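PDB 2X26: putative aliphatic sulfonates-binding protein from Escherichia coli, which probably serves as the periplasmic solute-binding component of an ABC-type transport system for aliphatic sulfonates. Local coordinates for residues 87-93 against 171-177; 65-69 against 274-280; 24-29 against 205-211; 213-217 against 242-248. All blocks are in the same frame, centred on the assembly; numbering follows the deposited sequence. Where two conformers were deposited one is given.

Interaction 1: residues 87-93 against 171-177; sequences EVILVAE and GVRVLKD
The carbonyl oxygen Glu93 O is gripped by two nitrogens of Arg173: NE binds it at 2.7 Å with a nearly straight N-H (167°), while NH2 adds a weak bond at 3.2 Å. This pair closes one end of an antiparallel strand pairing with a classic beta bulge, in which strand 172-177 forms an outermost strand of the five-stranded mixed sheet in one lobe of the periplasmic binding protein fold. The Arg173 chain bends at CG-CD (chi3 85°), which brings the guanidinium over the Val91 side chain and beside Glu93 O. Its plane then holds Glu93 O at the edge, and Val91 CG2 sits 3.7 Å above its centre. NH2 has a further acceptor in Ile97 O, so bonds to two carbonyls and a methyl over one face restrict the rotation of the group.

Val91 and Arg173 form a regular hydrogen-bonded pair, and Glu93 N extends the pairing to Gly171 O. The bulge comes next, where Leu175 and Lys176 both face Ile89: Leu175 N gives a bond of 2.7 Å to Ile89 O, and Ile89 N one of 2.9 Å to Lys176 O. Leu175 is thereby turned toward the partner strand, and its CD2 touches both Ile89 CG2 (4.0 Å) and Val91 CG1 (4.1 Å). Helix 115-126 covers Ile89 on this face of the sheet. The other face carries Val88, Leu90 and Val174, all touching Tyr163 of helix 162-169. There the Val174 methyl CG2 meets Leu90 CD2 at 3.9 Å and also rests against Val88 CG1.

Interaction 2: residues 65-69 against 274-280; sequences IFAQA and VPKKVDI
The small methyl of Ala69 fits into a notch between two valines, Val274 and Val278, which press on it from the loop that follows helix 255-270. This is helix-to-loop packing in an alpha/beta lobe of the periplasmic binding protein fold: the C-terminal part of helix 62-69 is cradled by a loop whose apolar side chains fill the hollows on the helix surface. Ala69 CB lies 3.7 Å from Val274 CB and 3.6 Å from Val278 CG2. So small a side chain probably allows the close approach of loop and helix, Ala69 CA and Lys276 CA being 5.3 Å apart.

Val274 supplies the first bump. With CG1 anti to the carbonyl carbon (chi1 -67°), that methyl drops into the hollow walled by Ile65, Phe66 and Ala69. Val274 CG1 sits over a face of the Phe66 ring, 4.0 Å from the centroid, as a CH-pi contact, and lies 4.2 Å from Ile65 CG2, which closes the hollow.

Val278 is the second bump and uses both methyls, one on Ala69 and one on Gln68. Val278 CG2 settles 3.5 Å from Ala69 CA, while Val278 CG1 rests against Gln68 CB at 3.8 Å. Gln262 of helix 255-270 takes hold of the loop backbone here, bonding both Val278 O and Ile280 N.

Between the valines, Lys276 passes its aliphatic stem across Ala69 O, with CB the nearest atom, before its amine end leads away. Farther along, the Gln68 amide is engaged by Leu74 O through NE2 and weakly by Tyr76 OH through OE1, and the methyl Ile280 CD1 packs 3.8 Å from Gln68 OE1.

Interaction 3: residues 24-29 against 205-211; sequences LLEKRY and VLATFSE
Arg28 takes the Glu211 carboxylate end-on in a two-pronged salt bridge, NH2 to OE1 at 2.7 Å and NH1 to OE2 at 2.8 Å. Both oxygens lie close to the guanidinium plane, yet they are approached from above the carboxylate plane, the two planes being 37° apart. An extended chain from CG to NE carries the arginine past Thr208. Arg28 NH1 also makes a weak bond at 2.9 Å to Thr208 OG1, which is bonded in turn to Gly204 O, and the Thr208 methyl CG2 lies over a face of the guanidinium.

Beneath this polar rim, Thr208 CG2 packs 3.7 Å from Leu24 CB and 3.8 Å from Leu25 CD2. The two Leu25 methyls split the work: CD2 meets Thr208 and Val205, while CD1 reaches Phe209 CE1 at 3.9 Å. Replacing Leu25 with an alanine would probably open a gap between the helices and leave Phe209 and Val205 short of packing. Tyr29 CE2 flanks Val205 CG2.

Leu25 and Val205 also touch Leu5 of strand 4-9. Helices 24-28 and 199-218 thus pack together over a central sheet, the layered alpha/beta arrangement of a periplasmic binding protein lobe.

Interaction 4: residues 213-217 against 242-248; sequences DALTR and LDHRPPT
A nearly coplanar, two-pronged salt bridge between Asp213 and Arg245 joins helix 199-218 to the loop leaving helix 235-243. Arg245 NH2 meets the syn lone pair of Asp213 OD2 at 2.6 Å, and NH1 reaches OD1 at 2.9 Å; both bonds are almost straight, and the two planes lie 15° apart. With CG anti to the backbone N (chi1 -165°), the Asp213 carboxylate faces the loop and also meets Thr248, whose OG1 gives OD2 a weak bond at 2.9 Å. Water 1 adds a bridge from Asp213 OD1 to Thr248 N.

A second link runs through Thr216. Its OG1 donates to Asp213 O at 2.8 Å, and Thr216 N bonds the same carbonyl where the helix is kinked. Water 2 donates to Thr216 OG1 (2.9 Å) and accepts from Arg245 NH1 (2.8 Å), lying at the edge of the guanidinium. Leu242 CD2 packs against CB and CG2 of Thr216.

Were Asp213 an alanine, the Arg245 guanidinium would probably lose its countercharge and be freer to swing, and Thr248 OG1 would lose an acceptor.

Arg245 also touches Ile14 and Lys83, and its NH2 bonds a glycerol that probably came from the crystallisation liquor. The neighbouring His244 stacks on Tyr163 in the lobe of strand 155-159. The setting is consistent with the border of the interlobe cleft, where solute-binding proteins of this class take up their ligands.

How the interactions relate
Interactions 3 and 4 share helix 199-218 and are the only two that touch, at Ser210 OG and Thr248 O (3.9 Å); their centres lie about 17 Å apart. Interaction 1 belongs to the sheet of strands 87-92 and 155-159, whereas interaction 3 packs on the sheet of strand 4-9, about 36 Å away centre to centre, across the chain's centre. Interaction 4 lies nearer to interaction 1, with nearest atoms about 6 Å apart but no touch. Interaction 2 stands apart, with centres about 31 Å from each of the others. Along the chain interactions 2 and 3 interleave. At nearest atoms the glycerol, probably from the crystallisation liquor, is about 3 Å from the Arg245 side chain, so interaction 4 may lie beside a pocket.

Interaction 1: residues 87-93 against 171-177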
# COMPACT_ATOMS: atom_id res chain seq x y z
N GLU A 87 -7.52 9.57 -1.85
CA GLU A 87 -7.27 9.87 -0.43
C GLU A 87 -7.83 11.29 -0.19
O GLU A 87 -7.35 12.22 -0.78
CB GLU A 87 -5.75 9.79 -0.20
CG GLU A 87 -5.28 9.93 1.25
CD GLU A 87 -5.20 8.55 1.95
OE1 GLU A 87 -4.66 7.62 1.31
OE2 GLU A 87 -5.66 8.43 3.10
N VAL A 88 -8.86 11.45 0.65
CA VAL A 88 -9.64 12.70 0.71
C VAL A 88 -10.01 13.22 2.10
O VAL A 88 -10.00 12.47 3.08
CB VAL A 88 -10.95 12.52 -0.10
CG1 VAL A 88 -10.63 12.15 -1.55
CG2 VAL A 88 -11.88 11.45 0.59
N ILE A 89 -10.34 14.52 2.18
CA ILE A 89 -11.10 15.08 3.28
C ILE A 89 -12.51 15.39 2.76
O ILE A 89 -12.65 16.14 1.76
CB ILE A 89 -10.43 16.37 3.81
CG1 ILE A 89 -9.01 16.08 4.27
CG2 ILE A 89 -11.28 17.02 4.94
CD1 ILE A 89 -8.21 17.37 4.71
N LEU A 90 -13.51 14.80 3.39
CA LEU A 90 -14.89 15.01 3.01
C LEU A 90 -15.60 15.92 3.95
O LEU A 90 -15.41 15.85 5.16
CB LEU A 90 -15.66 13.69 3.06
CG LEU A 90 -15.26 12.59 2.09
CD1 LEU A 90 -16.02 11.33 2.50
CD2 LEU A 90 -15.60 12.97 0.61
N VAL A 91 -16.47 16.74 3.38
CA VAL A 91 -17.41 17.54 4.18
C VAL A 91 -18.75 17.35 3.57
O VAL A 91 -18.84 16.79 2.48
CB VAL A 91 -17.05 19.05 4.19
CG1 VAL A 91 -15.68 19.24 4.87
CG2 VAL A 91 -16.96 19.60 2.74
N ALA A 92 -19.81 17.80 4.25
CA ALA A 92 -21.16 17.75 3.64
C ALA A 92 -21.23 18.71 2.46
O ALA A 92 -20.59 19.78 2.52
CB ALA A 92 -22.24 18.08 4.72
N GLU A 93 -21.96 18.38 1.38
CA GLU A 93 -22.03 19.24 0.18
C GLU A 93 -22.19 20.74 0.44
O GLU A 93 -21.42 21.59 -0.09
CB GLU A 93 -23.17 18.79 -0.74
CG GLU A 93 -22.87 17.49 -1.44
CD GLU A 93 -24.02 17.00 -2.31
OE1 GLU A 93 -25.19 17.08 -1.86
OE2 GLU A 93 -23.74 16.51 -3.43
N GLY A 171 -24.63 13.63 -0.80
CA GLY A 171 -24.62 14.58 0.30
C GLY A 171 -23.25 15.05 0.70
O GLY A 171 -23.14 15.99 1.50
N VAL A 172 -22.21 14.43 0.14
CA VAL A 172 -20.83 14.79 0.50
C VAL A 172 -20.01 15.33 -0.65
O VAL A 172 -20.31 15.11 -1.84
CB VAL A 172 -20.08 13.65 1.24
CG1 VAL A 172 -20.84 13.21 2.48
CG2 VAL A 172 -19.80 12.46 0.30
N ARG A 173 -18.94 16.02 -0.29
CA ARG A 173 -18.09 16.73 -1.22
C ARG A 173 -16.63 16.58 -0.75
O ARG A 173 -16.30 16.59 0.46
CB ARG A 173 -18.58 18.19 -1.28
CG ARG A 173 -17.56 19.29 -1.43
CD ARG A 173 -18.26 20.62 -1.80
NE ARG A 173 -18.78 21.38 -0.67
CZ ARG A 173 -18.06 22.15 0.16
NH1 ARG A 173 -16.74 22.25 0.05
NH2 ARG A 173 -18.68 22.78 1.14
N VAL A 174 -15.76 16.38 -1.71
CA VAL A 174 -14.32 16.37 -1.43
C VAL A 174 -13.86 17.82 -1.18
O VAL A 174 -13.91 18.66 -2.09
CB VAL A 174 -13.57 15.71 -2.57
CG1 VAL A 174 -12.04 15.88 -2.43
CG2 VAL A 174 -13.92 14.24 -2.64
N LEU A 175 -13.42 18.12 0.04
CA LEU A 175 -12.82 19.43 0.36
C LEU A 175 -11.38 19.50 -0.16
O LEU A 175 -10.91 20.56 -0.60
CB LEU A 175 -12.82 19.63 1.87
CG LEU A 175 -12.26 20.95 2.40
CD1 LEU A 175 -13.24 22.01 2.10
CD2 LEU A 175 -12.02 20.79 3.89
N LYS A 176 -10.69 18.37 -0.10
CA LYS A 176 -9.26 18.34 -0.43
C LYS A 176 -8.89 16.91 -0.76
O LYS A 176 -9.32 16.03 -0.06
CB LYS A 176 -8.48 18.84 0.80
CG LYS A 176 -6.97 18.85 0.67
CD LYS A 176 -6.53 19.79 -0.37
CE LYS A 176 -5.00 19.88 -0.28
NZ LYS A 176 -4.48 20.79 -1.30
N ASP A 177 -8.14 16.69 -1.84
CA ASP A 177 -7.56 15.35 -2.05
C ASP A 177 -6.04 15.46 -2.02
O ASP A 177 -5.49 16.52 -1.69
CB ASP A 177 -8.11 14.66 -3.31
CG ASP A 177 -7.65 15.32 -4.61
OD1 ASP A 177 -6.66 16.12 -4.61
OD2 ASP A 177 -8.25 15.05 -5.67

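Interaction 2: residues 65-69 against 274-280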
# COMPACT_ATOMS: atom_id res chain seq x y z
N ILE A 65 7.03 2.54 7.98
CA ILE A 65 7.79 3.49 8.82
C ILE A 65 7.71 3.02 10.27
O ILE A 65 8.74 2.97 10.99
CB ILE A 65 7.22 4.93 8.69
CG1 ILE A 65 7.41 5.41 7.26
CG2 ILE A 65 7.93 5.86 9.72
CD1 ILE A 65 6.65 6.76 6.89
N PHE A 66 6.51 2.67 10.73
CA PHE A 66 6.38 2.10 12.10
C PHE A 66 7.25 0.85 12.34
O PHE A 66 7.94 0.77 13.35
CB PHE A 66 4.93 1.75 12.42
CG PHE A 66 4.08 2.92 12.70
CD1 PHE A 66 3.79 3.30 13.99
CD2 PHE A 66 3.55 3.66 11.65
CE1 PHE A 66 3.00 4.40 14.24
CE2 PHE A 66 2.75 4.76 11.90
CZ PHE A 66 2.49 5.13 13.19
N ALA A 67 7.23 -0.08 11.40
CA ALA A 67 8.02 -1.32 11.59
C ALA A 67 9.53 -1.03 11.57
O ALA A 67 10.30 -1.54 12.38
CB ALA A 67 7.62 -2.38 10.47
N GLN A 68 9.96 -0.16 10.66
CA GLN A 68 11.38 0.07 10.52
C GLN A 68 11.87 0.88 11.69
O GLN A 68 13.00 0.70 12.17
CB GLN A 68 11.70 0.68 9.13
CG GLN A 68 11.26 -0.35 8.00
CD GLN A 68 11.14 0.25 6.59
OE1 GLN A 68 11.02 1.49 6.40
NE2 GLN A 68 11.16 -0.62 5.59
N ALA A 69 11.03 1.78 12.19
CA ALA A 69 11.44 2.61 13.31
C ALA A 69 11.69 1.74 14.54
O ALA A 69 12.45 2.11 15.45
CB ALA A 69 10.38 3.65 13.61
N VAL A 274 6.33 7.79 15.79
CA VAL A 274 7.29 6.69 15.94
C VAL A 274 8.40 7.16 16.84
O VAL A 274 8.66 8.36 16.91
CB VAL A 274 7.89 6.28 14.57
CG1 VAL A 274 6.84 5.67 13.72
CG2 VAL A 274 8.51 7.49 13.86
N PRO A 275 9.11 6.21 17.51
CA PRO A 275 10.06 6.60 18.54
C PRO A 275 11.44 6.98 18.00
O PRO A 275 12.27 7.51 18.77
CB PRO A 275 10.19 5.31 19.39
CG PRO A 275 9.90 4.20 18.47
CD PRO A 275 8.90 4.74 17.48
N LYS A 276 11.71 6.68 16.73
CA LYS A 276 13.05 6.83 16.15
C LYS A 276 13.00 7.45 14.77
O LYS A 276 12.04 7.27 14.03
CB LYS A 276 13.79 5.47 16.04
CG LYS A 276 14.36 4.95 17.37
CD LYS A 276 15.44 3.84 17.19
CE LYS A 276 15.61 3.01 18.48
NZ LYS A 276 16.29 3.75 19.58
N LYS A 277 14.05 8.20 14.43
CA LYS A 277 14.26 8.61 13.05
C LYS A 277 14.69 7.34 12.32
O LYS A 277 15.30 6.45 12.92
CB LYS A 277 15.31 9.73 12.98
CG LYS A 277 15.04 10.77 11.91
CD LYS A 277 16.16 11.79 11.84
CE LYS A 277 16.00 12.74 10.63
NZ LYS A 277 16.12 12.07 9.27
N VAL A 278 14.29 7.16 11.08
CA VAL A 278 14.70 5.96 10.35
C VAL A 278 15.60 6.41 9.19
O VAL A 278 15.46 7.52 8.69
CB VAL A 278 13.47 5.16 9.80
CG1 VAL A 278 13.88 3.84 9.08
CG2 VAL A 278 12.51 4.86 10.92
N ASP A 279 16.52 5.56 8.75
CA ASP A 279 17.28 5.84 7.55
C ASP A 279 16.58 5.11 6.39
O ASP A 279 16.92 3.95 6.11
CB ASP A 279 18.71 5.31 7.71
CG ASP A 279 19.61 5.65 6.52
OD1 ASP A 279 19.11 6.24 5.53
OD2 ASP A 279 20.82 5.34 6.58
N ILE A 280 15.60 5.74 5.73
CA ILE A 280 14.82 5.01 4.74
C ILE A 280 15.69 4.42 3.62
O ILE A 280 15.43 3.29 3.17
CB ILE A 280 13.70 5.90 4.09
CG1 ILE A 280 12.67 6.30 5.16
CG2 ILE A 280 13.04 5.21 2.80
CD1 ILE A 280 11.97 5.09 5.75

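Interaction 3: residues 24-29 against 205-211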
# COMPACT_ATOMS: atom_id res chain seq x y z
N LEU A 24 -2.13 -16.38 -11.78
CA LEU A 24 -0.96 -16.08 -12.63
C LEU A 24 0.36 -16.61 -12.07
O LEU A 24 1.16 -17.17 -12.82
CB LEU A 24 -0.84 -14.58 -12.87
CG LEU A 24 -2.01 -13.90 -13.59
CD1 LEU A 24 -1.69 -12.43 -13.65
CD2 LEU A 24 -2.27 -14.53 -15.00
N LEU A 25 0.56 -16.49 -10.75
CA LEU A 25 1.81 -16.97 -10.15
C LEU A 25 1.89 -18.48 -10.13
O LEU A 25 2.93 -19.06 -10.37
CB LEU A 25 1.99 -16.45 -8.72
CG LEU A 25 2.27 -14.96 -8.59
CD1 LEU A 25 2.56 -14.62 -7.14
CD2 LEU A 25 3.44 -14.46 -9.45
N GLU A 26 0.76 -19.12 -9.84
CA GLU A 26 0.74 -20.57 -9.83
C GLU A 26 1.12 -21.11 -11.21
O GLU A 26 1.86 -22.08 -11.31
CB GLU A 26 -0.62 -21.09 -9.36
CG GLU A 26 -0.93 -20.84 -7.87
CD GLU A 26 -1.51 -19.49 -7.57
OE1 GLU A 26 -1.61 -18.64 -8.47
OE2 GLU A 26 -1.88 -19.27 -6.40
N LYS A 27 0.61 -20.47 -12.26
CA LYS A 27 0.89 -20.91 -13.61
C LYS A 27 2.30 -20.52 -14.04
O LYS A 27 2.98 -21.32 -14.70
CB LYS A 27 -0.14 -20.31 -14.56
CG LYS A 27 -1.53 -20.86 -14.36
CD LYS A 27 -2.48 -20.31 -15.43
CE LYS A 27 -2.90 -18.87 -15.17
NZ LYS A 27 -3.26 -18.08 -16.42
N ARG A 28 2.78 -19.32 -13.63
CA ARG A 28 4.13 -18.91 -14.07
C ARG A 28 5.28 -19.60 -13.39
O ARG A 28 6.33 -19.79 -14.01
CB ARG A 28 4.35 -17.43 -13.95
CG ARG A 28 3.52 -16.74 -14.90
CD ARG A 28 3.81 -15.31 -14.90
NE ARG A 28 2.81 -14.71 -15.75
CZ ARG A 28 2.81 -13.44 -16.09
NH1 ARG A 28 3.76 -12.65 -15.61
NH2 ARG A 28 1.86 -12.99 -16.89
N TYR A 29 5.09 -19.96 -12.13
CA TYR A 29 6.08 -20.59 -11.31
C TYR A 29 5.52 -21.97 -10.78
O TYR A 29 5.23 -22.12 -9.59
CB TYR A 29 6.44 -19.65 -10.18
CG TYR A 29 6.92 -18.31 -10.69
CD1 TYR A 29 8.23 -18.16 -11.18
CD2 TYR A 29 6.09 -17.19 -10.69
CE1 TYR A 29 8.68 -16.90 -11.68
CE2 TYR A 29 6.54 -15.94 -11.20
CZ TYR A 29 7.85 -15.81 -11.66
OH TYR A 29 8.34 -14.60 -12.16
N VAL A 205 7.94 -11.65 -10.08
CA VAL A 205 6.68 -11.67 -9.31
C VAL A 205 6.02 -10.29 -9.37
O VAL A 205 4.80 -10.13 -9.64
CB VAL A 205 6.87 -12.16 -7.83
CG1 VAL A 205 5.66 -11.85 -7.01
CG2 VAL A 205 7.17 -13.69 -7.82
N LEU A 206 6.81 -9.26 -9.09
CA LEU A 206 6.29 -7.89 -9.10
C LEU A 206 5.78 -7.52 -10.50
O LEU A 206 4.71 -6.91 -10.62
CB LEU A 206 7.34 -6.89 -8.61
CG LEU A 206 7.79 -7.11 -7.15
CD1 LEU A 206 8.90 -6.15 -6.77
CD2 LEU A 206 6.65 -7.00 -6.19
N ALA A 207 6.49 -7.96 -11.52
CA ALA A 207 6.09 -7.66 -12.89
C ALA A 207 4.74 -8.31 -13.19
O ALA A 207 3.88 -7.68 -13.85
CB ALA A 207 7.17 -8.17 -13.86
N THR A 208 4.53 -9.52 -12.63
CA THR A 208 3.26 -10.23 -12.71
C THR A 208 2.13 -9.45 -12.01
O THR A 208 1.04 -9.35 -12.55
CB THR A 208 3.35 -11.62 -12.08
OG1 THR A 208 4.33 -12.39 -12.78
CG2 THR A 208 2.05 -12.36 -12.25
N PHE A 209 2.38 -8.89 -10.82
CA PHE A 209 1.33 -8.07 -10.16
C PHE A 209 1.00 -6.85 -11.00
O PHE A 209 -0.15 -6.40 -11.03
CB PHE A 209 1.76 -7.57 -8.78
CG PHE A 209 2.06 -8.67 -7.79
CD1 PHE A 209 1.37 -9.87 -7.81
CD2 PHE A 209 2.99 -8.44 -6.78
CE1 PHE A 209 1.66 -10.87 -6.85
CE2 PHE A 209 3.26 -9.39 -5.78
CZ PHE A 209 2.62 -10.62 -5.83
N SER A 210 2.01 -6.27 -11.62
CA SER A 210 1.72 -5.07 -12.47
C SER A 210 0.87 -5.47 -13.71
O SER A 210 -0.04 -4.71 -14.10
CB SER A 210 3.04 -4.37 -12.86
OG SER A 210 2.74 -3.23 -13.65
N GLU A 211 1.16 -6.61 -14.33
CA GLU A 211 0.32 -7.14 -15.44
C GLU A 211 -1.11 -7.39 -14.95
O GLU A 211 -2.10 -7.14 -15.66
CB GLU A 211 0.85 -8.45 -15.99
CG GLU A 211 2.16 -8.36 -16.72
CD GLU A 211 2.64 -9.74 -17.15
OE1 GLU A 211 1.85 -10.49 -17.78
OE2 GLU A 211 3.79 -10.10 -16.82

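Interaction 4: residues 213-217 against 242-248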
# COMPACT_ATOMS: atom_id res chain seq x y z
N ASP A 213 -2.63 -5.92 -12.39
CA ASP A 213 -3.31 -4.65 -12.12
C ASP A 213 -3.87 -4.08 -13.44
O ASP A 213 -5.00 -3.59 -13.46
CB ASP A 213 -2.34 -3.64 -11.46
CG ASP A 213 -3.06 -2.46 -10.82
OD1 ASP A 213 -3.84 -1.76 -11.52
OD2 ASP A 213 -2.81 -2.17 -9.65
N ALA A 214 -3.14 -4.27 -14.54
CA ALA A 214 -3.58 -3.75 -15.85
C ALA A 214 -4.89 -4.38 -16.36
O ALA A 214 -5.60 -3.80 -17.23
CB ALA A 214 -2.52 -3.95 -16.83
N LEU A 215 -5.20 -5.58 -15.85
CA LEU A 215 -6.49 -6.21 -16.17
C LEU A 215 -7.64 -5.34 -15.73
O LEU A 215 -8.72 -5.46 -16.30
CB LEU A 215 -6.60 -7.62 -15.54
CG LEU A 215 -5.52 -8.61 -16.02
CD1 LEU A 215 -5.64 -9.92 -15.22
CD2 LEU A 215 -5.56 -8.90 -17.54
N THR A 216 -7.46 -4.50 -14.69
CA THR A 216 -8.54 -3.61 -14.27
C THR A 216 -8.89 -2.61 -15.38
O THR A 216 -9.99 -2.06 -15.37
CB THR A 216 -8.27 -2.82 -12.97
OG1 THR A 216 -7.19 -1.90 -13.17
CG2 THR A 216 -7.98 -3.77 -11.81
N ARG A 217 -7.97 -2.37 -16.32
CA ARG A 217 -8.29 -1.52 -17.48
C ARG A 217 -8.68 -2.35 -18.70
O ARG A 217 -9.66 -2.03 -19.40
CB ARG A 217 -7.12 -0.59 -17.83
CG ARG A 217 -7.42 0.35 -18.99
CD ARG A 217 -6.21 1.19 -19.36
NE ARG A 217 -6.53 2.21 -20.37
CZ ARG A 217 -5.82 3.33 -20.52
NH1 ARG A 217 -4.78 3.56 -19.73
NH2 ARG A 217 -6.15 4.22 -21.45
N LEU A 242 -12.04 2.23 -8.93
CA LEU A 242 -11.05 2.07 -10.02
C LEU A 242 -10.80 3.39 -10.75
O LEU A 242 -9.65 3.70 -11.14
CB LEU A 242 -11.52 0.99 -11.01
CG LEU A 242 -11.53 -0.45 -10.46
CD1 LEU A 242 -11.98 -1.29 -11.68
CD2 LEU A 242 -10.12 -0.91 -9.99
N ASP A 243 -11.86 4.20 -10.90
CA ASP A 243 -11.72 5.50 -11.56
C ASP A 243 -10.82 6.51 -10.77
O ASP A 243 -10.38 7.50 -11.35
CB ASP A 243 -13.10 6.10 -11.79
CG ASP A 243 -13.86 5.43 -12.90
OD1 ASP A 243 -13.19 4.72 -13.71
OD2 ASP A 243 -15.11 5.64 -12.99
N HIS A 244 -10.57 6.27 -9.49
CA HIS A 244 -9.70 7.18 -8.73
C HIS A 244 -8.24 6.73 -8.75
O HIS A 244 -7.41 7.34 -8.07
CB HIS A 244 -10.17 7.30 -7.27
CG HIS A 244 -11.58 7.76 -7.14
ND1 HIS A 244 -12.43 7.29 -6.17
CD2 HIS A 244 -12.30 8.65 -7.88
CE1 HIS A 244 -13.61 7.87 -6.30
NE2 HIS A 244 -13.56 8.70 -7.33
N ARG A 245 -7.92 5.67 -9.51
CA ARG A 245 -6.54 5.14 -9.54
C ARG A 245 -5.85 5.51 -10.82
O ARG A 245 -6.49 5.53 -11.91
CB ARG A 245 -6.57 3.62 -9.51
CG ARG A 245 -7.17 3.09 -8.19
CD ARG A 245 -7.32 1.60 -8.36
NE ARG A 245 -6.08 0.91 -8.02
CZ ARG A 245 -5.38 0.10 -8.81
NH1 ARG A 245 -5.70 -0.11 -10.10
NH2 ARG A 245 -4.29 -0.49 -8.27
N PRO A 246 -4.56 5.85 -10.72
CA PRO A 246 -3.81 6.08 -11.95
C PRO A 246 -3.41 4.73 -12.57
O PRO A 246 -3.54 3.69 -11.92
CB PRO A 246 -2.54 6.79 -11.42
CG PRO A 246 -2.30 6.18 -10.13
CD PRO A 246 -3.70 5.97 -9.52
N PRO A 247 -2.91 4.73 -13.82
CA PRO A 247 -2.36 3.46 -14.31
C PRO A 247 -1.24 2.99 -13.37
O PRO A 247 -0.42 3.81 -12.92
CB PRO A 247 -1.78 3.85 -15.69
CG PRO A 247 -2.68 5.01 -16.14
CD PRO A 247 -2.84 5.80 -14.84
N THR A 248 -1.24 1.71 -13.01
CA THR A 248 -0.28 1.22 -12.05
C THR A 248 0.99 0.79 -12.75
O THR A 248 0.94 0.25 -13.87
CB THR A 248 -0.84 0.01 -11.35
OG1 THR A 248 -1.88 0.48 -10.49
CG2 THR A 248 0.23 -0.74 -10.49
O HOH W 1 -3.24 -0.38 -13.74
O HOH W 2 -7.52 0.72 -12.05